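Serine acetyltransferase (Bacteroides vulgatus ATCC 8482, PDB 3F1X) probably transfers the acetyl group of acetyl-CoA to the hydroxyl of serine, the step that leads into cysteine biosynthesis. Local coordinates at residues A[52-57]-A[149-154]; A[136-139]-A[143-146]; A[158-163]-A[201-206]. One frame throughout, in Å; residues are numbered along the deposited sequence.

Contact 1: residues A[52-57]-A[149-154]; sequences IIFPGY and EIISCY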
ATOM      1  N   ILE A  52     -21.149   3.890  -9.507  1.00 15.58           N
ATOM      2  CA  ILE A  52     -22.211   4.876  -9.610  1.00 17.00           C
ATOM      3  C   ILE A  52     -23.336   4.336 -10.498  1.00 17.92           C
ATOM      4  O   ILE A  52     -24.513   4.568 -10.238  1.00 17.95           O
ATOM      5  CB  ILE A  52     -21.684   6.192 -10.213  1.00 14.98           C
ATOM      6  CG1 ILE A  52     -20.689   6.836  -9.255  1.00 15.62           C
ATOM      7  CG2 ILE A  52     -22.839   7.132 -10.497  1.00 15.25           C
ATOM      8  CD1 ILE A  52     -19.856   7.943  -9.874  1.00 12.34           C
ATOM      9  N   ILE A  53     -22.960   3.621 -11.551  1.00 19.11           N
ATOM     10  CA  ILE A  53     -23.944   3.049 -12.468  1.00 18.98           C
ATOM     11  C   ILE A  53     -24.692   1.891 -11.801  1.00 19.14           C
ATOM     12  O   ILE A  53     -25.899   1.741 -11.974  1.00 18.74           O
ATOM     13  CB  ILE A  53     -23.260   2.553 -13.758  1.00 16.95           C
ATOM     14  CG1 ILE A  53     -22.756   3.754 -14.559  1.00 14.75           C
ATOM     15  CG2 ILE A  53     -24.229   1.672 -14.567  1.00 17.10           C
ATOM     16  CD1 ILE A  53     -21.743   3.411 -15.656  1.00 12.77           C
ATOM     17  N   PHE A  54     -23.972   1.072 -11.046  1.00 20.04           N
ATOM     18  CA  PHE A  54     -24.572  -0.065 -10.342  1.00 19.86           C
ATOM     19  C   PHE A  54     -24.361   0.158  -8.851  1.00 20.68           C
ATOM     20  O   PHE A  54     -23.519  -0.486  -8.231  1.00 20.99           O
ATOM     21  CB  PHE A  54     -23.884  -1.365 -10.763  1.00 20.59           C
ATOM     22  CG  PHE A  54     -23.935  -1.629 -12.236  1.00 20.23           C
ATOM     23  CD1 PHE A  54     -25.142  -1.949 -12.858  1.00 18.74           C
ATOM     24  CD2 PHE A  54     -22.777  -1.565 -13.003  1.00 20.57           C
ATOM     25  CE1 PHE A  54     -25.192  -2.204 -14.234  1.00 21.15           C
ATOM     26  CE2 PHE A  54     -22.808  -1.816 -14.383  1.00 22.22           C
ATOM     27  CZ  PHE A  54     -24.016  -2.136 -14.995  1.00 21.84           C
ATOM     28  N   PRO A  55     -25.137   1.070  -8.252  1.00 21.83           N
ATOM     29  CA  PRO A  55     -25.010   1.373  -6.823  1.00 23.51           C
ATOM     30  C   PRO A  55     -25.135   0.198  -5.862  1.00 25.24           C
ATOM     31  O   PRO A  55     -26.063  -0.602  -5.951  1.00 22.81           O
ATOM     32  CB  PRO A  55     -26.089   2.432  -6.596  1.00 22.41           C
ATOM     33  CG  PRO A  55     -27.129   2.082  -7.606  1.00 24.26           C
ATOM     34  CD  PRO A  55     -26.313   1.735  -8.836  1.00 19.45           C
ATOM     35  N   GLY A  56     -24.189   0.103  -4.938  1.00 26.27           N
ATOM     36  CA  GLY A  56     -24.221  -0.977  -3.976  1.00 33.25           C
ATOM     37  C   GLY A  56     -23.515  -2.248  -4.422  1.00 36.49           C
ATOM     38  O   GLY A  56     -23.231  -3.110  -3.593  1.00 37.73           O
ATOM     39  N   TYR A  57     -23.245  -2.385  -5.720  1.00 39.78           N
ATOM     40  CA  TYR A  57     -22.562  -3.575  -6.226  1.00 42.08           C
ATOM     41  C   TYR A  57     -21.068  -3.345  -6.245  1.00 43.73           C
ATOM     42  O   TYR A  57     -20.281  -4.231  -5.904  1.00 45.17           O
ATOM     43  CB  TYR A  57     -23.037  -3.941  -7.632  1.00 41.79           C
ATOM     44  CG  TYR A  57     -24.288  -4.777  -7.632  1.00 44.03           C
ATOM     45  CD1 TYR A  57     -25.548  -4.189  -7.676  1.00 43.24           C
ATOM     46  CD2 TYR A  57     -24.213  -6.164  -7.555  1.00 42.39           C
ATOM     47  CE1 TYR A  57     -26.709  -4.974  -7.646  1.00 43.06           C
ATOM     48  CE2 TYR A  57     -25.359  -6.951  -7.522  1.00 43.72           C
ATOM     49  CZ  TYR A  57     -26.605  -6.354  -7.568  1.00 42.68           C
ATOM     50  OH  TYR A  57     -27.731  -7.145  -7.533  1.00 42.50           O
ATOM     51  N   GLU A 149     -25.160 -11.596 -10.178  1.00 30.40           N
ATOM     52  CA  GLU A 149     -23.987 -12.395 -10.514  1.00 30.78           C
ATOM     53  C   GLU A 149     -23.364 -11.868 -11.798  1.00 28.69           C
ATOM     54  O   GLU A 149     -22.140 -11.859 -11.957  1.00 26.86           O
ATOM     55  CB  GLU A 149     -24.369 -13.872 -10.706  1.00 33.09           C
ATOM     56  CG  GLU A 149     -23.209 -14.744 -11.189  1.00 37.33           C
ATOM     57  CD  GLU A 149     -23.572 -16.219 -11.345  1.00 39.96           C
ATOM     58  OE1 GLU A 149     -24.372 -16.564 -12.243  1.00 41.70           O
ATOM     59  OE2 GLU A 149     -23.048 -17.039 -10.560  1.00 42.31           O
ATOM     60  N   ILE A 150     -24.217 -11.439 -12.720  1.00 26.55           N
ATOM     61  CA  ILE A 150     -23.754 -10.921 -13.998  1.00 24.79           C
ATOM     62  C   ILE A 150     -22.970  -9.630 -13.835  1.00 24.05           C
ATOM     63  O   ILE A 150     -21.847  -9.519 -14.317  1.00 22.89           O
ATOM     64  CB  ILE A 150     -24.940 -10.697 -14.950  1.00 24.65           C
ATOM     65  CG1 ILE A 150     -25.545 -12.060 -15.318  1.00 26.00           C
ATOM     66  CG2 ILE A 150     -24.486  -9.940 -16.189  1.00 24.63           C
ATOM     67  CD1 ILE A 150     -26.778 -11.979 -16.179  1.00 25.09           C
ATOM     68  N   ILE A 151     -23.559  -8.660 -13.145  1.00 24.59           N
ATOM     69  CA  ILE A 151     -22.905  -7.375 -12.921  1.00 24.12           C
ATOM     70  C   ILE A 151     -21.623  -7.539 -12.112  1.00 25.92           C
ATOM     71  O   ILE A 151     -20.609  -6.886 -12.388  1.00 25.54           O
ATOM     72  CB  ILE A 151     -23.833  -6.412 -12.143  1.00 24.76           C
ATOM     73  CG1 ILE A 151     -25.075  -6.098 -12.979  1.00 24.23           C
ATOM     74  CG2 ILE A 151     -23.079  -5.126 -11.777  1.00 20.39           C
ATOM     75  CD1 ILE A 151     -26.115  -5.296 -12.234  1.00 26.17           C
ATOM     76  N   SER A 152     -21.678  -8.426 -11.124  1.00 24.47           N
ATOM     77  CA  SER A 152     -20.556  -8.660 -10.221  1.00 26.55           C
ATOM     78  C   SER A 152     -19.299  -9.344 -10.753  1.00 25.74           C
ATOM     79  O   SER A 152     -18.199  -8.990 -10.331  1.00 24.70           O
ATOM     80  CB  SER A 152     -21.050  -9.403  -8.973  1.00 25.33           C
ATOM     81  OG  SER A 152     -21.872  -8.562  -8.187  1.00 24.59           O
ATOM     82  N   CYS A 153     -19.430 -10.313 -11.658  1.00 25.64           N
ATOM     83  CA  CYS A 153     -18.231 -10.978 -12.151  1.00 25.31           C
ATOM     84  C   CYS A 153     -18.146 -11.323 -13.633  1.00 24.75           C
ATOM     85  O   CYS A 153     -17.109 -11.804 -14.089  1.00 24.12           O
ATOM     86  CB  CYS A 153     -17.955 -12.240 -11.329  1.00 27.69           C
ATOM     87  SG  CYS A 153     -19.109 -13.603 -11.588  1.00 28.16           S
ATOM     88  N   TYR A 154     -19.214 -11.101 -14.390  1.00 23.64           N
ATOM     89  CA  TYR A 154     -19.163 -11.399 -15.822  1.00 24.33           C
ATOM     90  C   TYR A 154     -18.246 -10.393 -16.508  1.00 24.43           C
ATOM     91  O   TYR A 154     -18.442  -9.183 -16.402  1.00 23.05           O
ATOM     92  CB  TYR A 154     -20.557 -11.331 -16.432  1.00 27.33           C
ATOM     93  CG  TYR A 154     -21.334 -12.611 -16.302  1.00 29.20           C
ATOM     94  CD1 TYR A 154     -21.255 -13.385 -15.149  1.00 30.05           C
ATOM     95  CD2 TYR A 154     -22.171 -13.041 -17.325  1.00 31.20           C
ATOM     96  CE1 TYR A 154     -21.990 -14.562 -15.019  1.00 32.08           C
ATOM     97  CE2 TYR A 154     -22.915 -14.216 -17.204  1.00 32.17           C
ATOM     98  CZ  TYR A 154     -22.819 -14.970 -16.048  1.00 32.15           C
ATOM     99  OH  TYR A 154     -23.553 -16.129 -15.921  1.00 35.57           O
TER

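Contact 2: residues A[136-139]-A[143-146]; sequences AAYY and AATC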
ATOM      1  N   ALA A 136     -30.086  -8.716 -21.344  1.00 21.36           N
ATOM      2  CA  ALA A 136     -29.823  -9.569 -22.491  1.00 23.34           C
ATOM      3  C   ALA A 136     -28.853 -10.680 -22.105  1.00 24.94           C
ATOM      4  O   ALA A 136     -28.972 -11.813 -22.581  1.00 26.39           O
ATOM      5  CB  ALA A 136     -29.251  -8.745 -23.638  1.00 23.46           C
ATOM      6  N   ALA A 137     -27.898 -10.360 -21.235  1.00 24.81           N
ATOM      7  CA  ALA A 137     -26.913 -11.347 -20.795  1.00 27.54           C
ATOM      8  C   ALA A 137     -27.569 -12.425 -19.937  1.00 29.03           C
ATOM      9  O   ALA A 137     -27.186 -13.593 -19.993  1.00 28.98           O
ATOM     10  CB  ALA A 137     -25.791 -10.660 -20.012  1.00 27.30           C
ATOM     11  N   TYR A 138     -28.562 -12.027 -19.152  1.00 30.57           N
ATOM     12  CA  TYR A 138     -29.279 -12.951 -18.286  1.00 33.16           C
ATOM     13  C   TYR A 138     -30.252 -13.838 -19.070  1.00 34.15           C
ATOM     14  O   TYR A 138     -30.155 -15.061 -19.044  1.00 33.64           O
ATOM     15  CB  TYR A 138     -30.057 -12.170 -17.220  1.00 34.60           C
ATOM     16  CG  TYR A 138     -30.912 -13.051 -16.344  1.00 37.64           C
ATOM     17  CD1 TYR A 138     -30.334 -13.909 -15.416  1.00 39.06           C
ATOM     18  CD2 TYR A 138     -32.299 -13.055 -16.467  1.00 39.48           C
ATOM     19  CE1 TYR A 138     -31.121 -14.760 -14.625  1.00 39.87           C
ATOM     20  CE2 TYR A 138     -33.099 -13.906 -15.683  1.00 39.94           C
ATOM     21  CZ  TYR A 138     -32.502 -14.755 -14.764  1.00 40.78           C
ATOM     22  OH  TYR A 138     -33.274 -15.603 -13.994  1.00 42.28           O
ATOM     23  N   TYR A 139     -31.193 -13.209 -19.763  1.00 36.31           N
ATOM     24  CA  TYR A 139     -32.202 -13.934 -20.529  1.00 40.60           C
ATOM     25  C   TYR A 139     -31.699 -14.923 -21.571  1.00 41.45           C
ATOM     26  O   TYR A 139     -32.393 -15.888 -21.883  1.00 41.76           O
ATOM     27  CB  TYR A 139     -33.154 -12.947 -21.202  1.00 41.95           C
ATOM     28  CG  TYR A 139     -34.206 -12.400 -20.267  1.00 46.16           C
ATOM     29  CD1 TYR A 139     -35.190 -13.230 -19.737  1.00 47.30           C
ATOM     30  CD2 TYR A 139     -34.219 -11.056 -19.910  1.00 47.57           C
ATOM     31  CE1 TYR A 139     -36.172 -12.734 -18.871  1.00 49.76           C
ATOM     32  CE2 TYR A 139     -35.191 -10.548 -19.042  1.00 50.17           C
ATOM     33  CZ  TYR A 139     -36.166 -11.394 -18.528  1.00 51.40           C
ATOM     34  OH  TYR A 139     -37.129 -10.900 -17.678  1.00 53.53           O
ATOM     35  N   ALA A 143     -26.839 -20.359 -18.056  1.00 52.08           N
ATOM     36  CA  ALA A 143     -25.780 -20.491 -17.061  1.00 53.29           C
ATOM     37  C   ALA A 143     -25.773 -19.289 -16.118  1.00 53.62           C
ATOM     38  O   ALA A 143     -25.130 -19.312 -15.066  1.00 53.49           O
ATOM     39  CB  ALA A 143     -24.422 -20.631 -17.753  1.00 53.49           C
ATOM     40  N   ALA A 144     -26.481 -18.236 -16.510  1.00 53.67           N
ATOM     41  CA  ALA A 144     -26.586 -17.042 -15.683  1.00 54.21           C
ATOM     42  C   ALA A 144     -27.761 -17.312 -14.764  1.00 53.67           C
ATOM     43  O   ALA A 144     -28.792 -17.818 -15.209  1.00 54.17           O
ATOM     44  CB  ALA A 144     -26.855 -15.820 -16.546  1.00 54.65           C
ATOM     45  N   THR A 145     -27.615 -16.984 -13.485  1.00 53.50           N
ATOM     46  CA  THR A 145     -28.693 -17.254 -12.546  1.00 53.09           C
ATOM     47  C   THR A 145     -29.121 -16.056 -11.704  1.00 51.12           C
ATOM     48  O   THR A 145     -29.891 -16.217 -10.757  1.00 51.37           O
ATOM     49  CB  THR A 145     -28.299 -18.413 -11.602  1.00 55.68           C
ATOM     50  OG1 THR A 145     -27.465 -19.342 -12.312  1.00 57.21           O
ATOM     51  CG2 THR A 145     -29.548 -19.152 -11.114  1.00 56.69           C
ATOM     52  N   CYS A 146     -28.645 -14.863 -12.050  1.00 48.65           N
ATOM     53  CA  CYS A 146     -28.995 -13.658 -11.299  1.00 45.56           C
ATOM     54  C   CYS A 146     -28.431 -12.394 -11.954  1.00 42.71           C
ATOM     55  O   CYS A 146     -27.344 -12.423 -12.526  1.00 41.87           O
ATOM     56  CB  CYS A 146     -28.455 -13.762  -9.867  1.00 47.47           C
ATOM     57  SG  CYS A 146     -28.782 -12.328  -8.805  1.00 52.79           S
TER

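Contact 3: residues A[158-163]-A[201-206]; sequences RAISNY and HHFTID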
ATOM      1  N   ARG A 158     -18.267  -5.827 -18.005  1.00 20.73           N
ATOM      2  CA  ARG A 158     -17.181  -4.906 -17.715  1.00 18.48           C
ATOM      3  C   ARG A 158     -16.653  -4.282 -18.997  1.00 16.55           C
ATOM      4  O   ARG A 158     -16.423  -3.076 -19.057  1.00 15.16           O
ATOM      5  CB  ARG A 158     -16.054  -5.640 -16.975  1.00 19.63           C
ATOM      6  CG  ARG A 158     -16.454  -6.053 -15.575  1.00 25.95           C
ATOM      7  CD  ARG A 158     -15.412  -6.920 -14.887  1.00 30.36           C
ATOM      8  NE  ARG A 158     -15.844  -7.297 -13.540  1.00 34.95           N
ATOM      9  CZ  ARG A 158     -15.135  -8.056 -12.709  1.00 37.64           C
ATOM     10  NH1 ARG A 158     -15.606  -8.348 -11.501  1.00 37.32           N
ATOM     11  NH2 ARG A 158     -13.952  -8.524 -13.088  1.00 37.75           N
ATOM     12  N   ALA A 159     -16.464  -5.106 -20.027  1.00 15.64           N
ATOM     13  CA  ALA A 159     -15.969  -4.610 -21.311  1.00 15.41           C
ATOM     14  C   ALA A 159     -16.997  -3.681 -21.951  1.00 16.17           C
ATOM     15  O   ALA A 159     -16.654  -2.604 -22.432  1.00 17.38           O
ATOM     16  CB  ALA A 159     -15.669  -5.781 -22.247  1.00 15.53           C
ATOM     17  N   ILE A 160     -18.259  -4.099 -21.951  1.00 15.86           N
ATOM     18  CA  ILE A 160     -19.325  -3.295 -22.540  1.00 17.59           C
ATOM     19  C   ILE A 160     -19.490  -1.981 -21.769  1.00 18.62           C
ATOM     20  O   ILE A 160     -19.727  -0.928 -22.361  1.00 17.02           O
ATOM     21  CB  ILE A 160     -20.659  -4.087 -22.565  1.00 17.96           C
ATOM     22  CG1 ILE A 160     -20.516  -5.285 -23.501  1.00 17.40           C
ATOM     23  CG2 ILE A 160     -21.813  -3.200 -23.047  1.00 18.47           C
ATOM     24  CD1 ILE A 160     -21.647  -6.277 -23.404  1.00 17.29           C
ATOM     25  N   SER A 161     -19.356  -2.041 -20.449  1.00 17.77           N
ATOM     26  CA  SER A 161     -19.460  -0.839 -19.631  1.00 17.55           C
ATOM     27  C   SER A 161     -18.337   0.118 -20.001  1.00 17.00           C
ATOM     28  O   SER A 161     -18.581   1.301 -20.243  1.00 15.11           O
ATOM     29  CB  SER A 161     -19.362  -1.187 -18.146  1.00 16.92           C
ATOM     30  OG  SER A 161     -20.468  -1.959 -17.735  1.00 26.00           O
ATOM     31  N   ASN A 162     -17.105  -0.396 -20.052  1.00 15.86           N
ATOM     32  CA  ASN A 162     -15.947   0.431 -20.401  1.00 15.45           C
ATOM     33  C   ASN A 162     -16.163   1.051 -21.784  1.00 15.88           C
ATOM     34  O   ASN A 162     -15.876   2.232 -22.002  1.00 13.68           O
ATOM     35  CB  ASN A 162     -14.651  -0.402 -20.413  1.00 15.02           C
ATOM     36  CG  ASN A 162     -14.008  -0.532 -19.033  1.00 16.40           C
ATOM     37  OD1 ASN A 162     -14.677  -0.838 -18.045  1.00 20.34           O
ATOM     38  ND2 ASN A 162     -12.694  -0.318 -18.967  1.00 18.87           N
ATOM     39  N   TYR A 163     -16.655   0.243 -22.719  1.00 13.87           N
ATOM     40  CA  TYR A 163     -16.930   0.717 -24.072  1.00 15.37           C
ATOM     41  C   TYR A 163     -17.919   1.889 -24.080  1.00 16.55           C
ATOM     42  O   TYR A 163     -17.628   2.950 -24.637  1.00 18.09           O
ATOM     43  CB  TYR A 163     -17.505  -0.405 -24.950  1.00 14.82           C
ATOM     44  CG  TYR A 163     -18.292   0.145 -26.113  1.00 15.74           C
ATOM     45  CD1 TYR A 163     -17.655   0.789 -27.168  1.00 19.00           C
ATOM     46  CD2 TYR A 163     -19.685   0.136 -26.099  1.00 17.86           C
ATOM     47  CE1 TYR A 163     -18.392   1.423 -28.182  1.00 15.45           C
ATOM     48  CE2 TYR A 163     -20.425   0.769 -27.101  1.00 16.52           C
ATOM     49  CZ  TYR A 163     -19.772   1.409 -28.132  1.00 16.28           C
ATOM     50  OH  TYR A 163     -20.515   2.048 -29.096  1.00 17.78           O
ATOM     51  N   HIS A 201     -28.836  -1.329 -28.149  1.00 18.24           N
ATOM     52  CA  HIS A 201     -29.260  -1.817 -26.844  1.00 18.86           C
ATOM     53  C   HIS A 201     -29.283  -3.340 -26.779  1.00 17.52           C
ATOM     54  O   HIS A 201     -29.130  -4.022 -27.792  1.00 15.81           O
ATOM     55  CB  HIS A 201     -30.651  -1.263 -26.507  1.00 21.71           C
ATOM     56  CG  HIS A 201     -30.661   0.205 -26.211  1.00 24.15           C
ATOM     57  ND1 HIS A 201     -29.808   1.094 -26.829  1.00 25.85           N
ATOM     58  CD2 HIS A 201     -31.437   0.943 -25.382  1.00 25.08           C
ATOM     59  CE1 HIS A 201     -30.056   2.316 -26.393  1.00 24.84           C
ATOM     60  NE2 HIS A 201     -31.040   2.252 -25.514  1.00 25.68           N
ATOM     61  N   HIS A 202     -29.467  -3.861 -25.572  1.00 18.52           N
ATOM     62  CA  HIS A 202     -29.522  -5.300 -25.354  1.00 19.13           C
ATOM     63  C   HIS A 202     -28.392  -6.018 -26.083  1.00 18.05           C
ATOM     64  O   HIS A 202     -28.611  -6.999 -26.785  1.00 20.48           O
ATOM     65  CB  HIS A 202     -30.875  -5.842 -25.818  1.00 19.30           C
ATOM     66  CG  HIS A 202     -32.039  -5.256 -25.084  1.00 19.11           C
ATOM     67  ND1 HIS A 202     -32.555  -4.011 -25.372  1.00 21.24           N
ATOM     68  CD2 HIS A 202     -32.757  -5.725 -24.036  1.00 20.32           C
ATOM     69  CE1 HIS A 202     -33.538  -3.737 -24.533  1.00 20.02           C
ATOM     70  NE2 HIS A 202     -33.681  -4.761 -23.712  1.00 20.88           N
ATOM     71  N   PHE A 203     -27.178  -5.515 -25.920  1.00 16.98           N
ATOM     72  CA  PHE A 203     -26.025  -6.124 -26.558  1.00 16.64           C
ATOM     73  C   PHE A 203     -25.412  -7.118 -25.580  1.00 17.13           C
ATOM     74  O   PHE A 203     -25.348  -6.859 -24.386  1.00 17.40           O
ATOM     75  CB  PHE A 203     -24.997  -5.047 -26.915  1.00 14.09           C
ATOM     76  CG  PHE A 203     -23.747  -5.591 -27.546  1.00 16.76           C
ATOM     77  CD1 PHE A 203     -23.803  -6.273 -28.765  1.00 16.73           C
ATOM     78  CD2 PHE A 203     -22.508  -5.416 -26.930  1.00 16.47           C
ATOM     79  CE1 PHE A 203     -22.640  -6.773 -29.368  1.00 17.68           C
ATOM     80  CE2 PHE A 203     -21.335  -5.913 -27.527  1.00 17.59           C
ATOM     81  CZ  PHE A 203     -21.404  -6.592 -28.747  1.00 16.55           C
ATOM     82  N   THR A 204     -24.967  -8.261 -26.077  1.00 19.60           N
ATOM     83  CA  THR A 204     -24.360  -9.233 -25.192  1.00 21.34           C
ATOM     84  C   THR A 204     -23.200  -9.948 -25.868  1.00 20.34           C
ATOM     85  O   THR A 204     -23.203 -10.162 -27.079  1.00 18.42           O
ATOM     86  CB  THR A 204     -25.403 -10.265 -24.700  1.00 24.59           C
ATOM     87  OG1 THR A 204     -24.842 -11.045 -23.639  1.00 29.52           O
ATOM     88  CG2 THR A 204     -25.814 -11.178 -25.821  1.00 24.04           C
ATOM     89  N   ILE A 205     -22.194 -10.281 -25.072  1.00 18.54           N
ATOM     90  CA  ILE A 205     -21.022 -10.993 -25.552  1.00 17.49           C
ATOM     91  C   ILE A 205     -20.877 -12.189 -24.624  1.00 16.61           C
ATOM     92  O   ILE A 205     -20.721 -12.024 -23.415  1.00 15.78           O
ATOM     93  CB  ILE A 205     -19.754 -10.117 -25.468  1.00 18.60           C
ATOM     94  CG1 ILE A 205     -19.862  -8.957 -26.466  1.00 18.79           C
ATOM     95  CG2 ILE A 205     -18.522 -10.967 -25.742  1.00 17.88           C
ATOM     96  CD1 ILE A 205     -18.739  -7.933 -26.373  1.00 17.12           C
ATOM     97  N   ASP A 206     -20.959 -13.388 -25.188  1.00 18.28           N
ATOM     98  CA  ASP A 206     -20.850 -14.608 -24.397  1.00 20.15           C
ATOM     99  C   ASP A 206     -19.392 -15.050 -24.291  1.00 16.73           C
ATOM    100  O   ASP A 206     -18.763 -15.333 -25.305  1.00 17.42           O
ATOM    101  CB  ASP A 206     -21.669 -15.725 -25.051  1.00 24.21           C
ATOM    102  CG  ASP A 206     -22.302 -16.653 -24.037  1.00 30.09           C
ATOM    103  OD1 ASP A 206     -21.661 -16.938 -23.000  1.00 33.58           O
ATOM    104  OD2 ASP A 206     -23.442 -17.106 -24.283  1.00 32.90           O
TER

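Contact 1: residues A[52-57]-A[149-154]
Tyr57 and Ser152 mark the nearest approach of the two backbones, their CA atoms 6.8 Å apart, where the turn leaving helix 39-53 comes up against helix 147-153. Phe54 is the first residue to abandon helical angles, and a backbone hydrogen bond of 3.2 Å from Tyr57 N to Phe54 O closes the turn, whose two aromatic residues both start out toward the other helix. Ile151 CG2 lies over one face of the Phe54 ring, a CH-pi contact 3.8 Å from the centroid and 19° off the ring normal. Ile53 CG2 covers the opposite face, which holds the ring between two methyl groups. With chi1 at -64°, Ile151 sets CG1 on the other side of CB from its carbonyl carbon, and from there CD1 reaches Phe54 CD1 at 3.5 Å. Tyr57 receives Ile151 more loosely, Tyr57 CB to Ile151 CG2 4.3 Å. The Tyr57 ring edge meets Ser152 OG, 3.4 Å from Tyr57 CD2, although the hydroxyl is hydrogen-bonded to Gly148 O in its own helix. Tyr23 and His30 of the second subunit pack on Phe54 and Tyr57. This is mostly apolar packing of a helix against the turn that ends another, in the helical N-terminal domain of a serine acetyltransferase, beside a subunit interface.

Contact 2: residues A[136-139]-A[143-146]
Tyr138 and Ala144 meet across a short helix-loop-helix connection, in which the last turn of helix 123-139 is met by the loop leading into helix 147-153. Their CA atoms, 5.5 Å apart, are the nearest pair of the two backbones. The apolar part is small: Ala144 CB points at the helix and lies 4.1 Å from Tyr138 CD1, and at the same distance from Ala137 O. Ile150 of the following helix touches Ala137, Tyr138 and Ala144 alike, which makes one cluster of the helix end, the loop and the next helix. The other part is ring against backbone. A chi1 of 176° turns the Tyr138 ring to the far side of CB from its own N, and the CD1-CE1 side of the ring then runs along the loop. No hydrogen bond joins the two segments. Around them, Phe147 meets the Tyr138 ring edge-to-face, a weak hydrogen bond runs from Thr145 N to Glu149 OE1, and Cys146, the N-cap of helix 147-153, packs on Phe93 of the second subunit. The peptide link entering that cap lies by the CE1 end of the ring: Tyr138 CE1 is 3.8 Å from Thr145 C, which sits at the ring edge near its plane, and 3.6 Å from Cys146 N.

Contact 3: residues A[158-163]-A[201-206]
Ile160 against Phe203 and Ile205 is a buried contact, chiefly of apolar side chains, at the junction of the protein's two parts, the helical domain and the left-handed parallel beta helix of the serine acetyltransferase family. Ile160 sits in helix 155-171. Ile205 lies in strand 204-206, an outer strand of its sheet within this chain, and Phe203 is the residue just before that strand. The backbones stay well apart, with 8.2 Å between the CA atoms of Ile160 and Thr204, and the isoleucine side chain spans the gap. Its chi2 of 169° stretches it out, carrying Ile160 CD1 to 3.7 Å from Phe203 CD2, obliquely to the ring. Ile160 CD1 is also 3.9 Å from Phe203 O and 4.4 Å from Thr204 CA, so it reaches the backbone where the strand begins. Ile205 adds its CD1, 4.3 Å from Ile160 CG1. With an alanine in place of Ile160, CG1, CG2 and CD1 are gone, which would probably open a gap beside the Phe203 ring and leave Ile205 CD1 without this neighbour. The backbone of 201-206 finds its bonds with other partners: Phe203 N with Asp133 OD1, and Thr204 with Val223 and Leu225 of the next coil. With no hydrogen bond or salt bridge between the segments, the fit of helix to strand here rests mainly on the burial of hydrocarbon.

How the contacts relate
The centres of the three contacts lie about 13 Å from one another, and each pair touches. Along the chain, contact 2 falls between the two segments of contact 1, and contact 3 opens only after both have closed. Helices 123-139, 147-153 and 155-171, successive in the chain, each carry one side of a contact; the end of helix 39-53, the loop at 143-146 and strand 204-206 with its lead-in supply the others. Tyr154 of contact 1 packs on Ala144 of contact 2, and a probable hydrogen bond from Arg158 NH1 to Ser152 O ties contact 1 to contact 3. Ala137 and Ala136 of contact 2 rest on Thr204 of contact 3. Contacts 1 and 2 also touch the second subunit, while contact 3 joins the helical domain to the beta helix within one chain.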